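SsfS6 (Streptomyces sp. SF2575, PDB 4FZR) is a two-domain protein of the GT-B clan, related to the erythromycin biosynthesis protein CIII family, and assembles with a second copy of itself. Local coordinates at residues 110-115 with 136-141; 296-301 with 313-318; 185-190 with 389-394; 155-160 with 332-337; 20-25 with 30-35. All coordinates share one frame; numbering follows the deposited sequence.

Interaction 1: 110-115 with 136-141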
# COMPACT_ATOMS: atom_id res chain seq x y z
N ARG A 110 -27.07 -5.10 -4.66
CA ARG A 110 -26.75 -5.10 -3.24
C ARG A 110 -25.88 -3.90 -2.86
O ARG A 110 -25.85 -3.50 -1.70
CB ARG A 110 -26.03 -6.40 -2.87
CG ARG A 110 -26.76 -7.66 -3.29
CD ARG A 110 -28.01 -7.91 -2.46
NE ARG A 110 -27.70 -8.42 -1.13
CZ ARG A 110 -27.44 -9.70 -0.86
NH1 ARG A 110 -27.45 -10.61 -1.83
NH2 ARG A 110 -27.16 -10.07 0.38
N MSE A 111 -25.19 -3.32 -3.84
CA MSE A 111 -24.16 -2.33 -3.58
C MSE A 111 -24.53 -0.90 -3.98
O MSE A 111 -24.05 0.06 -3.38
CB MSE A 111 -22.87 -2.71 -4.33
CG MSE A 111 -22.05 -3.81 -3.66
SE MSE A 111 -20.47 -4.30 -4.71
CE MSE A 111 -19.55 -5.37 -3.36
N ARG A 112 -25.38 -0.75 -4.99
CA ARG A 112 -25.56 0.54 -5.64
C ARG A 112 -26.04 1.66 -4.71
O ARG A 112 -25.57 2.79 -4.81
CB ARG A 112 -26.48 0.42 -6.86
CG ARG A 112 -27.94 0.10 -6.56
CD ARG A 112 -28.68 -0.25 -7.84
NE ARG A 112 -30.13 -0.33 -7.66
CZ ARG A 112 -31.01 0.59 -8.08
NH1 ARG A 112 -30.60 1.68 -8.72
NH2 ARG A 112 -32.30 0.41 -7.86
N ASP A 113 -26.96 1.34 -3.80
CA ASP A 113 -27.51 2.36 -2.91
C ASP A 113 -26.42 3.04 -2.08
O ASP A 113 -26.31 4.27 -2.08
CB ASP A 113 -28.57 1.76 -1.98
CG ASP A 113 -29.86 1.44 -2.70
OD1 ASP A 113 -30.16 2.11 -3.71
OD2 ASP A 113 -30.58 0.52 -2.25
N GLU A 114 -25.62 2.25 -1.38
CA GLU A 114 -24.58 2.79 -0.52
C GLU A 114 -23.39 3.32 -1.32
O GLU A 114 -22.68 4.21 -0.85
CB GLU A 114 -24.11 1.73 0.49
CG GLU A 114 -25.00 1.61 1.71
CD GLU A 114 -25.15 2.94 2.45
OE1 GLU A 114 -24.12 3.55 2.78
OE2 GLU A 114 -26.30 3.36 2.68
N ALA A 115 -23.19 2.78 -2.51
CA ALA A 115 -22.08 3.22 -3.36
C ALA A 115 -22.41 4.59 -3.96
O ALA A 115 -21.54 5.46 -4.06
CB ALA A 115 -21.80 2.20 -4.46
N GLY A 136 -19.53 0.17 -10.54
CA GLY A 136 -18.74 1.31 -10.97
C GLY A 136 -19.38 2.10 -12.10
O GLY A 136 -19.79 3.24 -11.90
N PRO A 137 -19.48 1.49 -13.29
CA PRO A 137 -20.11 2.12 -14.46
C PRO A 137 -21.48 2.71 -14.16
O PRO A 137 -21.83 3.75 -14.72
CB PRO A 137 -20.25 0.95 -15.44
CG PRO A 137 -19.18 0.01 -15.07
CD PRO A 137 -19.01 0.13 -13.58
N LEU A 138 -22.25 2.06 -13.29
CA LEU A 138 -23.57 2.56 -12.93
C LEU A 138 -23.48 3.86 -12.15
O LEU A 138 -24.11 4.85 -12.50
CB LEU A 138 -24.34 1.52 -12.11
CG LEU A 138 -25.74 1.97 -11.69
CD1 LEU A 138 -26.56 2.35 -12.92
CD2 LEU A 138 -26.44 0.88 -10.89
N VAL A 139 -22.68 3.86 -11.08
CA VAL A 139 -22.51 5.06 -10.27
C VAL A 139 -21.98 6.21 -11.12
O VAL A 139 -22.47 7.33 -11.04
CB VAL A 139 -21.55 4.83 -9.09
CG1 VAL A 139 -21.34 6.13 -8.31
CG2 VAL A 139 -22.08 3.75 -8.17
N ALA A 140 -20.98 5.90 -11.94
CA ALA A 140 -20.41 6.88 -12.86
C ALA A 140 -21.48 7.48 -13.77
O ALA A 140 -21.62 8.70 -13.87
CB ALA A 140 -19.30 6.24 -13.69
N ALA A 141 -22.23 6.60 -14.44
CA ALA A 141 -23.28 7.02 -15.35
C ALA A 141 -24.34 7.84 -14.61
O ALA A 141 -24.96 8.74 -15.19
CB ALA A 141 -23.92 5.81 -16.01
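Arg112 and Leu138 meet through carbon atoms, although one of them carries a charge. CG of Arg112 is wedged between the backbone N and the carbonyl carbon (chi1 68°), and from there the chain runs out straight to NE. Its CB and CD therefore both border one methyl, Leu138 CD2; CD of Arg112 comes to 3.9 Å from that CD2, and CB of Arg112 to 4.1 Å. Leu138 places its CG anti to the backbone N (chi1 180°), and the two side chains lie at a slant to one another. The guanidinium end continues past the contact, where NH2 makes a long, weak ion pair with Glu171.

One turn further on, Ala115 CB lies 4.0 Å from Val139 CG2, the branch that stands beside the valine's own backbone N. Helix 93-122 thus packs against helix 135-143, the next helix along the chain, with strand 126-130 between them in sequence, as befits the alternating strands and helices of a Rossmann-like domain. Leu116 and Ala119 continue the line of contacts to Val139, and Val108 covers Leu138 from the preceding turn. On its inner side Val139 CG2 also touches Ile21 CD1, so this one methyl bridges the long helix and the first strand of the sheet.

Interaction 2: 296-301 with 313-318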
# COMPACT_ATOMS: atom_id res chain seq x y z
N ALA A 296 6.48 -12.78 -3.27
CA ALA A 296 7.85 -12.67 -2.77
C ALA A 296 8.52 -14.04 -2.68
O ALA A 296 9.75 -14.14 -2.69
CB ALA A 296 7.86 -11.99 -1.42
N ILE A 297 7.70 -15.08 -2.58
CA ILE A 297 8.19 -16.46 -2.51
C ILE A 297 8.41 -17.01 -3.91
O ILE A 297 9.13 -17.99 -4.10
CB ILE A 297 7.17 -17.35 -1.77
CG1 ILE A 297 7.70 -18.79 -1.64
CG2 ILE A 297 5.84 -17.36 -2.50
CD1 ILE A 297 6.66 -19.76 -1.15
N MSE A 298 7.79 -16.37 -4.89
CA MSE A 298 7.78 -16.87 -6.26
C MSE A 298 9.18 -17.12 -6.83
O MSE A 298 9.42 -18.17 -7.43
CB MSE A 298 7.01 -15.90 -7.17
CG MSE A 298 6.51 -16.52 -8.46
SE MSE A 298 5.30 -18.02 -8.13
CE MSE A 298 3.83 -17.07 -7.29
N PRO A 299 10.09 -16.16 -6.66
CA PRO A 299 11.44 -16.34 -7.22
C PRO A 299 12.13 -17.60 -6.71
O PRO A 299 13.04 -18.12 -7.37
CB PRO A 299 12.20 -15.10 -6.72
CG PRO A 299 11.14 -14.08 -6.47
CD PRO A 299 9.94 -14.85 -5.99
N ALA A 300 11.70 -18.10 -5.56
CA ALA A 300 12.40 -19.19 -4.89
C ALA A 300 11.94 -20.58 -5.33
O ALA A 300 12.20 -21.56 -4.63
CB ALA A 300 12.25 -19.05 -3.38
N CYS A 301 11.27 -20.69 -6.47
CA CYS A 301 10.79 -22.00 -6.92
C CYS A 301 10.68 -22.13 -8.44
O CYS A 301 10.77 -21.15 -9.18
CB CYS A 301 9.45 -22.34 -6.26
SG CYS A 301 8.17 -21.09 -6.49
N THR A 313 -2.35 -16.96 -11.45
CA THR A 313 -1.90 -17.19 -12.82
C THR A 313 -1.02 -16.05 -13.30
O THR A 313 0.11 -16.27 -13.75
CB THR A 313 -3.09 -17.31 -13.78
OG1 THR A 313 -3.85 -18.48 -13.47
CG2 THR A 313 -2.62 -17.38 -15.23
N LEU A 314 -1.53 -14.83 -13.20
CA LEU A 314 -0.80 -13.66 -13.65
C LEU A 314 0.47 -13.44 -12.84
O LEU A 314 1.47 -12.95 -13.37
CB LEU A 314 -1.70 -12.42 -13.61
CG LEU A 314 -2.75 -12.40 -14.72
CD1 LEU A 314 -3.94 -11.55 -14.33
CD2 LEU A 314 -2.13 -11.89 -16.01
N THR A 315 0.44 -13.81 -11.56
CA THR A 315 1.62 -13.68 -10.72
C THR A 315 2.74 -14.59 -11.23
O THR A 315 3.88 -14.16 -11.40
CB THR A 315 1.32 -14.03 -9.24
OG1 THR A 315 0.28 -13.19 -8.74
CG2 THR A 315 2.56 -13.84 -8.38
N CYS A 316 2.40 -15.85 -11.48
CA CYS A 316 3.35 -16.83 -12.02
C CYS A 316 3.89 -16.41 -13.38
O CYS A 316 5.09 -16.49 -13.62
CB CYS A 316 2.68 -18.20 -12.14
SG CYS A 316 2.27 -18.97 -10.57
N LEU A 317 3.00 -15.97 -14.26
CA LEU A 317 3.41 -15.47 -15.57
C LEU A 317 4.42 -14.34 -15.44
O LEU A 317 5.47 -14.37 -16.08
CB LEU A 317 2.19 -14.99 -16.38
CG LEU A 317 1.40 -16.03 -17.18
CD1 LEU A 317 0.33 -15.35 -18.02
CD2 LEU A 317 2.33 -16.85 -18.06
N SER A 318 4.12 -13.35 -14.60
CA SER A 318 4.98 -12.17 -14.50
C SER A 318 6.33 -12.50 -13.86
O SER A 318 7.30 -11.77 -14.04
CB SER A 318 4.27 -11.06 -13.71
OG SER A 318 4.55 -11.10 -12.32
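Where Met298 reaches Thr315 and Cys316, no aromatic ring, amide or carboxylate supplies a face or an edge to the contact. The flat group that matters is the peptide carbonyl of Thr315, and it serves its own helix: Ser318 OG donates to Thr315 O at 3.3 Å, standing 26° out of the carbonyl plane with a C=O...donor angle of 124°. The serine hydroxyl is thereby drawn back onto the last turn of helix 310-318.

Across the segments the work falls to a flexible side chain, modelled as selenomethionine. CG of Met298 lies anti to the backbone N (chi1 -159°), after which the chain bends at both later torsions and swings its end onto the helix. Its terminal CE comes within 3.6 Å of Thr315 CG2, the two side chains crossing at a slant. Behind the methyl, Met298 SE lies 4.0 Å from Cys316 SG, and CE of Met298 is 4.1 Å from the same SG. Thr315 presents its methyl here because OG1 is turned back along the helix, where it bonds to Gly311 O and to Asn211 ND2.

Met298 and Cys316 both also touch Val304 on strand 303-306, so the 3-10 turn before that strand and the helix after it are joined over one residue of the C-terminal Rossmann-like sheet. The end of the selenomethionine packs by dispersion against the cysteine sulfur and the threonine methyl, and a methionine sulfur would stand there in the unlabelled protein; the hydroxyl of Thr315 is satisfied away from the interface.

Interaction 3: 185-190 with 389-394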
# COMPACT_ATOMS: atom_id res chain seq x y z
N LEU A 185 -10.73 4.86 -20.02
CA LEU A 185 -9.73 3.88 -20.41
C LEU A 185 -10.27 2.49 -20.18
O LEU A 185 -11.03 2.26 -19.23
CB LEU A 185 -8.46 4.05 -19.58
CG LEU A 185 -7.35 4.97 -20.06
CD1 LEU A 185 -6.11 4.76 -19.21
CD2 LEU A 185 -7.03 4.72 -21.53
N SER A 186 -9.88 1.55 -21.03
CA SER A 186 -10.18 0.15 -20.80
C SER A 186 -8.87 -0.62 -20.81
O SER A 186 -8.24 -0.78 -21.86
CB SER A 186 -11.15 -0.40 -21.84
OG SER A 186 -11.37 -1.79 -21.63
N ILE A 187 -8.47 -1.10 -19.65
CA ILE A 187 -7.12 -1.61 -19.46
C ILE A 187 -7.06 -3.13 -19.53
O ILE A 187 -7.95 -3.82 -19.04
CB ILE A 187 -6.53 -1.10 -18.14
CG1 ILE A 187 -6.61 0.44 -18.12
CG2 ILE A 187 -5.11 -1.59 -17.95
CD1 ILE A 187 -6.26 1.07 -16.81
N ASP A 188 -6.00 -3.63 -20.16
CA ASP A 188 -5.83 -5.05 -20.40
C ASP A 188 -4.44 -5.49 -19.98
O ASP A 188 -3.46 -4.76 -20.17
CB ASP A 188 -6.05 -5.34 -21.89
CG ASP A 188 -6.17 -6.82 -22.18
OD1 ASP A 188 -5.13 -7.47 -22.38
OD2 ASP A 188 -7.32 -7.32 -22.21
N VAL A 189 -4.34 -6.69 -19.41
CA VAL A 189 -3.08 -7.15 -18.83
C VAL A 189 -2.54 -8.42 -19.52
O VAL A 189 -1.47 -8.92 -19.16
CB VAL A 189 -3.22 -7.41 -17.31
CG1 VAL A 189 -3.40 -6.09 -16.57
CG2 VAL A 189 -4.38 -8.35 -17.03
N CYS A 190 -3.25 -8.92 -20.52
CA CYS A 190 -2.82 -10.12 -21.23
C CYS A 190 -1.61 -9.80 -22.11
O CYS A 190 -1.61 -8.79 -22.82
CB CYS A 190 -3.96 -10.68 -22.08
SG CYS A 190 -3.57 -12.22 -22.92
N ALA A 389 2.16 3.08 -13.09
CA ALA A 389 2.56 4.49 -13.01
C ALA A 389 2.39 5.16 -14.38
O ALA A 389 1.95 6.31 -14.46
CB ALA A 389 4.00 4.62 -12.52
N ASP A 390 2.75 4.44 -15.44
CA ASP A 390 2.59 4.94 -16.80
C ASP A 390 1.12 5.21 -17.10
O ASP A 390 0.76 6.25 -17.65
CB ASP A 390 3.14 3.95 -17.85
CG ASP A 390 4.65 3.72 -17.73
OD1 ASP A 390 5.38 4.64 -17.29
OD2 ASP A 390 5.11 2.62 -18.11
N ILE A 391 0.26 4.26 -16.72
CA ILE A 391 -1.18 4.36 -16.97
C ILE A 391 -1.82 5.56 -16.26
O ILE A 391 -2.77 6.15 -16.76
CB ILE A 391 -1.91 3.08 -16.55
CG1 ILE A 391 -1.56 1.93 -17.50
CG2 ILE A 391 -3.43 3.31 -16.49
CD1 ILE A 391 -1.83 2.22 -18.96
N VAL A 392 -1.30 5.91 -15.09
CA VAL A 392 -1.82 7.05 -14.35
C VAL A 392 -1.61 8.33 -15.16
O VAL A 392 -2.49 9.19 -15.21
CB VAL A 392 -1.17 7.19 -12.96
CG1 VAL A 392 -1.57 8.51 -12.32
CG2 VAL A 392 -1.57 6.03 -12.06
N ARG A 393 -0.46 8.44 -15.81
CA ARG A 393 -0.17 9.60 -16.65
C ARG A 393 -1.18 9.67 -17.80
O ARG A 393 -1.66 10.75 -18.15
CB ARG A 393 1.25 9.54 -17.19
CG ARG A 393 2.29 9.73 -16.11
CD ARG A 393 3.70 9.60 -16.64
NE ARG A 393 4.52 8.77 -15.75
CZ ARG A 393 5.11 7.63 -16.10
NH1 ARG A 393 4.98 7.13 -17.33
NH2 ARG A 393 5.82 6.96 -15.22
N LEU A 394 -1.49 8.52 -18.38
CA LEU A 394 -2.52 8.44 -19.40
C LEU A 394 -3.84 8.96 -18.85
O LEU A 394 -4.47 9.84 -19.44
CB LEU A 394 -2.70 7.00 -19.90
CG LEU A 394 -1.89 6.59 -21.13
CD1 LEU A 394 -0.41 6.88 -20.95
CD2 LEU A 394 -2.11 5.11 -21.42
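Apolar contacts carry the whole interface between Ile187, Leu185 and the helix that holds Ile391. Ile187 CD1 touches Ile391 CG2 at 3.6 Å, the two chains lying alongside with their ends pointing opposite ways. With CG1 of Ile391 beside the backbone N (chi1 -70°), CG2 is the branch anti to that N, and from there it also meets Leu185 CD1, at 4.1 Å. Leu185 CD1 also rests 4.1 Å from Leu394 CB, these two side chains crossing nearly at right angles.

No polar bond links the segments. Asp188 OD1 accepts from Cys190 N at 3.0 Å, an Asx turn that ends the strand, the donor arriving from above the carboxylate plane; Lys204 adds a salt bridge there. Arg393 NH1 forms a salt bridge with Asp390 OD1, modelled implausibly short at 2.5 Å, and one guanidinium face lies over Ala389 O.

Strand 185-188 and helix 389-394 run almost antiparallel, at 165°, with axes 10.9 Å apart. As in other GT-B proteins, the C-terminal helix has crossed back to the N-terminal domain. There it covers strands 185-188 and 203-204, while Val392 packs on helix 33-41 and Ala389 on Ala42 of the second subunit.

Interaction 4: 155-160 with 332-337; sequences ASPELI and VWDSAR
Ala155 and Pro157 lean on the first turn of helix 333-341, mainly on Asp334. The turn begins with Val332, whose side chain points away from Ala155 and Pro157 and packs on His310, but whose carbonyl organises what follows: Val332 O accepts from Ser335 OG at 2.7 Å and from Ala336 N at 3.3 Å. Trp333 faces another neighbour, Glu93 of helix 93-122.

Asp334 makes most of the contact. Its CB lies 3.6 Å from Ala155 CB, methyl against methylene. With CG beside the backbone N (chi1 -72°), the carboxylate comes forward to meet the proline ring from the opposing direction, bringing Asp334 OD2 to 3.4 Å from Pro157 CG. That is an approach of oxygen to carbon, made without any hydrogen bond between the segments. Pro157 itself occupies the N-cap position of helix 158-167, so the beginnings of two helices, one from each Rossmann-like domain, meet where the two domains of the GT-B fold come together. Tyr132 OH bonds to Pro157 O on the N-terminal side.

Ser335 follows, its backbone N 4.2 Å from Ala155 CB. Its chi1 of 55° turns OG back to Val332 O, 29° out of that carbonyl plane, and the hydroxyl is thus occupied within its own helix. Ser335 N makes a weak bond, 3.2 Å, to a water modelled only 2.4 Å from Ala155 O, too short to trust, so the water bridge is doubtful. Further along, Arg337 extends past the contact to a salt bridge between its NH2 and Glu93 OE1.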
# COMPACT_ATOMS: atom_id res chain seq x y z
N ALA A 155 -8.10 -13.58 -19.65
CA ALA A 155 -9.18 -13.55 -20.62
C ALA A 155 -10.51 -13.30 -19.92
O ALA A 155 -10.87 -14.01 -18.98
CB ALA A 155 -9.22 -14.85 -21.40
N SER A 156 -11.22 -12.28 -20.38
CA SER A 156 -12.51 -11.93 -19.80
C SER A 156 -13.61 -12.02 -20.85
O SER A 156 -13.82 -11.08 -21.62
CB SER A 156 -12.45 -10.51 -19.21
OG SER A 156 -11.44 -10.42 -18.22
N PRO A 157 -14.32 -13.16 -20.89
CA PRO A 157 -15.43 -13.36 -21.83
C PRO A 157 -16.37 -12.15 -21.89
O PRO A 157 -16.81 -11.66 -20.85
CB PRO A 157 -16.17 -14.56 -21.24
CG PRO A 157 -15.11 -15.34 -20.53
CD PRO A 157 -14.10 -14.34 -20.03
N GLU A 158 -16.67 -11.69 -23.10
CA GLU A 158 -17.61 -10.59 -23.28
C GLU A 158 -19.02 -11.06 -22.93
O GLU A 158 -19.91 -10.25 -22.68
CB GLU A 158 -17.57 -10.08 -24.73
CG GLU A 158 -18.22 -11.02 -25.74
CD GLU A 158 -18.06 -10.55 -27.17
OE1 GLU A 158 -17.88 -9.33 -27.39
OE2 GLU A 158 -18.10 -11.40 -28.08
N LEU A 159 -19.22 -12.37 -22.92
CA LEU A 159 -20.51 -12.96 -22.58
C LEU A 159 -20.91 -12.67 -21.14
O LEU A 159 -22.09 -12.45 -20.85
CB LEU A 159 -20.48 -14.48 -22.81
CG LEU A 159 -21.12 -14.95 -24.11
CD1 LEU A 159 -22.63 -14.75 -24.06
CD2 LEU A 159 -20.52 -14.24 -25.32
N ILE A 160 -19.94 -12.68 -20.24
CA ILE A 160 -20.19 -12.40 -18.84
C ILE A 160 -20.62 -10.94 -18.67
O ILE A 160 -21.65 -10.65 -18.06
CB ILE A 160 -18.95 -12.67 -17.96
CG1 ILE A 160 -18.59 -14.16 -18.01
CG2 ILE A 160 -19.20 -12.23 -16.52
CD1 ILE A 160 -17.41 -14.55 -17.14
N VAL A 332 -12.50 -18.76 -15.18
CA VAL A 332 -11.05 -18.88 -15.28
C VAL A 332 -10.65 -19.89 -16.34
O VAL A 332 -9.47 -20.05 -16.63
CB VAL A 332 -10.42 -19.29 -13.92
CG1 VAL A 332 -11.14 -18.61 -12.77
CG2 VAL A 332 -10.43 -20.80 -13.73
N TRP A 333 -11.64 -20.58 -16.90
CA TRP A 333 -11.40 -21.57 -17.94
C TRP A 333 -10.60 -21.00 -19.11
O TRP A 333 -9.65 -21.62 -19.59
CB TRP A 333 -12.72 -22.14 -18.47
CG TRP A 333 -13.37 -23.14 -17.56
CD1 TRP A 333 -12.83 -23.71 -16.44
CD2 TRP A 333 -14.69 -23.69 -17.69
NE1 TRP A 333 -13.73 -24.58 -15.87
CE2 TRP A 333 -14.88 -24.58 -16.61
CE3 TRP A 333 -15.73 -23.51 -18.60
CZ2 TRP A 333 -16.06 -25.30 -16.44
CZ3 TRP A 333 -16.91 -24.23 -18.42
CH2 TRP A 333 -17.06 -25.11 -17.35
N ASP A 334 -10.99 -19.81 -19.56
CA ASP A 334 -10.39 -19.19 -20.74
C ASP A 334 -8.91 -18.86 -20.53
O ASP A 334 -8.11 -18.96 -21.46
CB ASP A 334 -11.15 -17.92 -21.12
CG ASP A 334 -12.51 -18.20 -21.71
OD1 ASP A 334 -13.06 -19.30 -21.47
OD2 ASP A 334 -13.04 -17.32 -22.42
N SER A 335 -8.56 -18.46 -19.31
CA SER A 335 -7.18 -18.09 -19.00
C SER A 335 -6.26 -19.32 -18.94
O SER A 335 -5.08 -19.23 -19.27
CB SER A 335 -7.11 -17.31 -17.69
OG SER A 335 -7.70 -18.01 -16.61
N ALA A 336 -6.81 -20.46 -18.52
CA ALA A 336 -6.03 -21.69 -18.44
C ALA A 336 -5.78 -22.26 -19.83
O ALA A 336 -4.74 -22.87 -20.08
CB ALA A 336 -6.74 -22.70 -17.55
N ARG A 337 -6.74 -22.07 -20.73
CA ARG A 337 -6.58 -22.50 -22.11
C ARG A 337 -5.47 -21.69 -22.77
O ARG A 337 -4.53 -22.25 -23.34
CB ARG A 337 -7.89 -22.33 -22.89
CG ARG A 337 -9.00 -23.26 -22.43
CD ARG A 337 -10.29 -23.04 -23.21
NE ARG A 337 -11.47 -23.37 -22.41
CZ ARG A 337 -12.66 -23.66 -22.92
NH1 ARG A 337 -12.86 -23.68 -24.23
NH2 ARG A 337 -13.67 -23.95 -22.11
O HOH W 1 -10.41 -16.20 -17.99

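Interaction 5: 20-25 with 30-35; sequences VIAGCS and MPLVPL
Leu32 reaches Val20 and Ala22 with one of its two end methyls. CB leaves the backbone in the direction of the strand yet stays more than 4.2 Å from it, as does CG, set anti to the carbonyl carbon (chi1 -69°). The next torsion, 172°, extends CD1 fully away from CA, and this branch delivers the contact: Leu32 CD1 lies 4.0 Å from Val20 CG1 and 4.2 Å from Ala22 CB. CD2 has no partner within 4.2 Å in segment 20-25. CD1 of Leu32 bridges two side chains on the same side of the chain, passing Ile21 O at 4.5 Å. Val20 offers CG1, anti to its backbone N, and runs alongside the leucine with its end pointing the other way.

Ile21, between them, points away and packs on Val127, while its carbonyl bonds to Thr129 OG1. Here the first strand of the N-terminal Rossmann-like sheet gives way to a loop, the short helix 26-29 and then helix 33-41, which folds back over the sheet; Gln150 also touches Leu32. No directional bond links the segments; they are joined directly by van der Waals contact of one leucine methyl with a valine and an alanine.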
# COMPACT_ATOMS: atom_id res chain seq x y z
N VAL A 20 -12.55 3.96 -6.06
CA VAL A 20 -12.32 2.61 -6.56
C VAL A 20 -13.43 1.69 -6.08
O VAL A 20 -13.56 1.44 -4.88
CB VAL A 20 -10.96 2.05 -6.09
CG1 VAL A 20 -10.64 0.75 -6.82
CG2 VAL A 20 -9.86 3.08 -6.32
N ILE A 21 -14.25 1.21 -7.01
CA ILE A 21 -15.38 0.36 -6.66
C ILE A 21 -15.06 -1.10 -6.93
O ILE A 21 -14.94 -1.52 -8.08
CB ILE A 21 -16.66 0.81 -7.40
CG1 ILE A 21 -17.09 2.19 -6.87
CG2 ILE A 21 -17.78 -0.22 -7.22
CD1 ILE A 21 -18.32 2.76 -7.52
N ALA A 22 -14.91 -1.87 -5.85
CA ALA A 22 -14.41 -3.25 -5.94
C ALA A 22 -15.47 -4.28 -5.56
O ALA A 22 -16.62 -3.93 -5.26
CB ALA A 22 -13.18 -3.41 -5.06
N GLY A 23 -15.08 -5.55 -5.58
CA GLY A 23 -16.01 -6.66 -5.41
C GLY A 23 -16.23 -7.12 -3.98
O GLY A 23 -16.14 -6.33 -3.03
N CYS A 24 -16.51 -8.41 -3.82
CA CYS A 24 -16.82 -8.98 -2.51
C CYS A 24 -15.89 -10.14 -2.14
O CYS A 24 -16.06 -10.77 -1.10
CB CYS A 24 -18.28 -9.43 -2.44
SG CYS A 24 -18.69 -10.79 -3.56
N SER A 25 -14.91 -10.42 -3.00
CA SER A 25 -13.91 -11.43 -2.69
C SER A 25 -12.51 -10.88 -2.96
O SER A 25 -12.33 -9.95 -3.74
CB SER A 25 -14.15 -12.70 -3.51
OG SER A 25 -14.24 -12.41 -4.89
N MSE A 30 -7.81 -7.33 -4.58
CA MSE A 30 -6.36 -7.20 -4.52
C MSE A 30 -5.71 -6.74 -5.82
O MSE A 30 -4.73 -5.99 -5.79
CB MSE A 30 -5.73 -8.52 -4.07
CG MSE A 30 -5.96 -8.85 -2.59
SE MSE A 30 -5.12 -10.53 -2.04
CE MSE A 30 -5.88 -11.71 -3.40
N PRO A 31 -6.23 -7.19 -6.97
CA PRO A 31 -5.58 -6.80 -8.23
C PRO A 31 -5.73 -5.31 -8.56
O PRO A 31 -5.03 -4.82 -9.45
CB PRO A 31 -6.29 -7.66 -9.28
CG PRO A 31 -6.92 -8.78 -8.51
CD PRO A 31 -7.29 -8.19 -7.19
N LEU A 32 -6.62 -4.61 -7.87
CA LEU A 32 -6.80 -3.17 -8.08
C LEU A 32 -5.88 -2.35 -7.18
O LEU A 32 -5.79 -1.13 -7.32
CB LEU A 32 -8.25 -2.77 -7.83
CG LEU A 32 -9.28 -3.27 -8.84
CD1 LEU A 32 -10.68 -2.95 -8.35
CD2 LEU A 32 -9.05 -2.67 -10.23
N VAL A 33 -5.20 -3.03 -6.26
CA VAL A 33 -4.38 -2.34 -5.27
C VAL A 33 -3.21 -1.57 -5.88
O VAL A 33 -2.96 -0.42 -5.51
CB VAL A 33 -3.87 -3.33 -4.20
CG1 VAL A 33 -2.74 -2.71 -3.39
CG2 VAL A 33 -5.01 -3.76 -3.28
N PRO A 34 -2.47 -2.18 -6.82
CA PRO A 34 -1.31 -1.46 -7.36
C PRO A 34 -1.67 -0.21 -8.18
O PRO A 34 -0.95 0.78 -8.10
CB PRO A 34 -0.62 -2.52 -8.23
CG PRO A 34 -1.05 -3.82 -7.64
CD PRO A 34 -2.47 -3.60 -7.24
N LEU A 35 -2.76 -0.26 -8.93
CA LEU A 35 -3.19 0.92 -9.68
C LEU A 35 -3.68 2.00 -8.71
O LEU A 35 -3.46 3.19 -8.92
CB LEU A 35 -4.30 0.56 -10.67
CG LEU A 35 -4.79 1.71 -11.57
CD1 LEU A 35 -3.63 2.41 -12.27
CD2 LEU A 35 -5.79 1.19 -12.59

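In the fold
From the N terminus, interaction 5 closes first, a short loop that folds helix 33-41 over the first strand. Interaction 1 follows in series, pairing helices 93-122 and 135-143 on the other side of that strand; the two touch where Met111 CE meets Gly23 O at 3.6 Å. The chain then opens interaction 4 at 155-160 and interaction 3 at 185-190 before entering the C-terminal domain. Interaction 2 opens and closes there, nested inside both long loops. Interaction 4 closes at 332-337 and interaction 3 at 389-394, so these two cross, and both join the domains. Interactions 3 and 5 touch through Leu35, beneath the returning C-terminal helix.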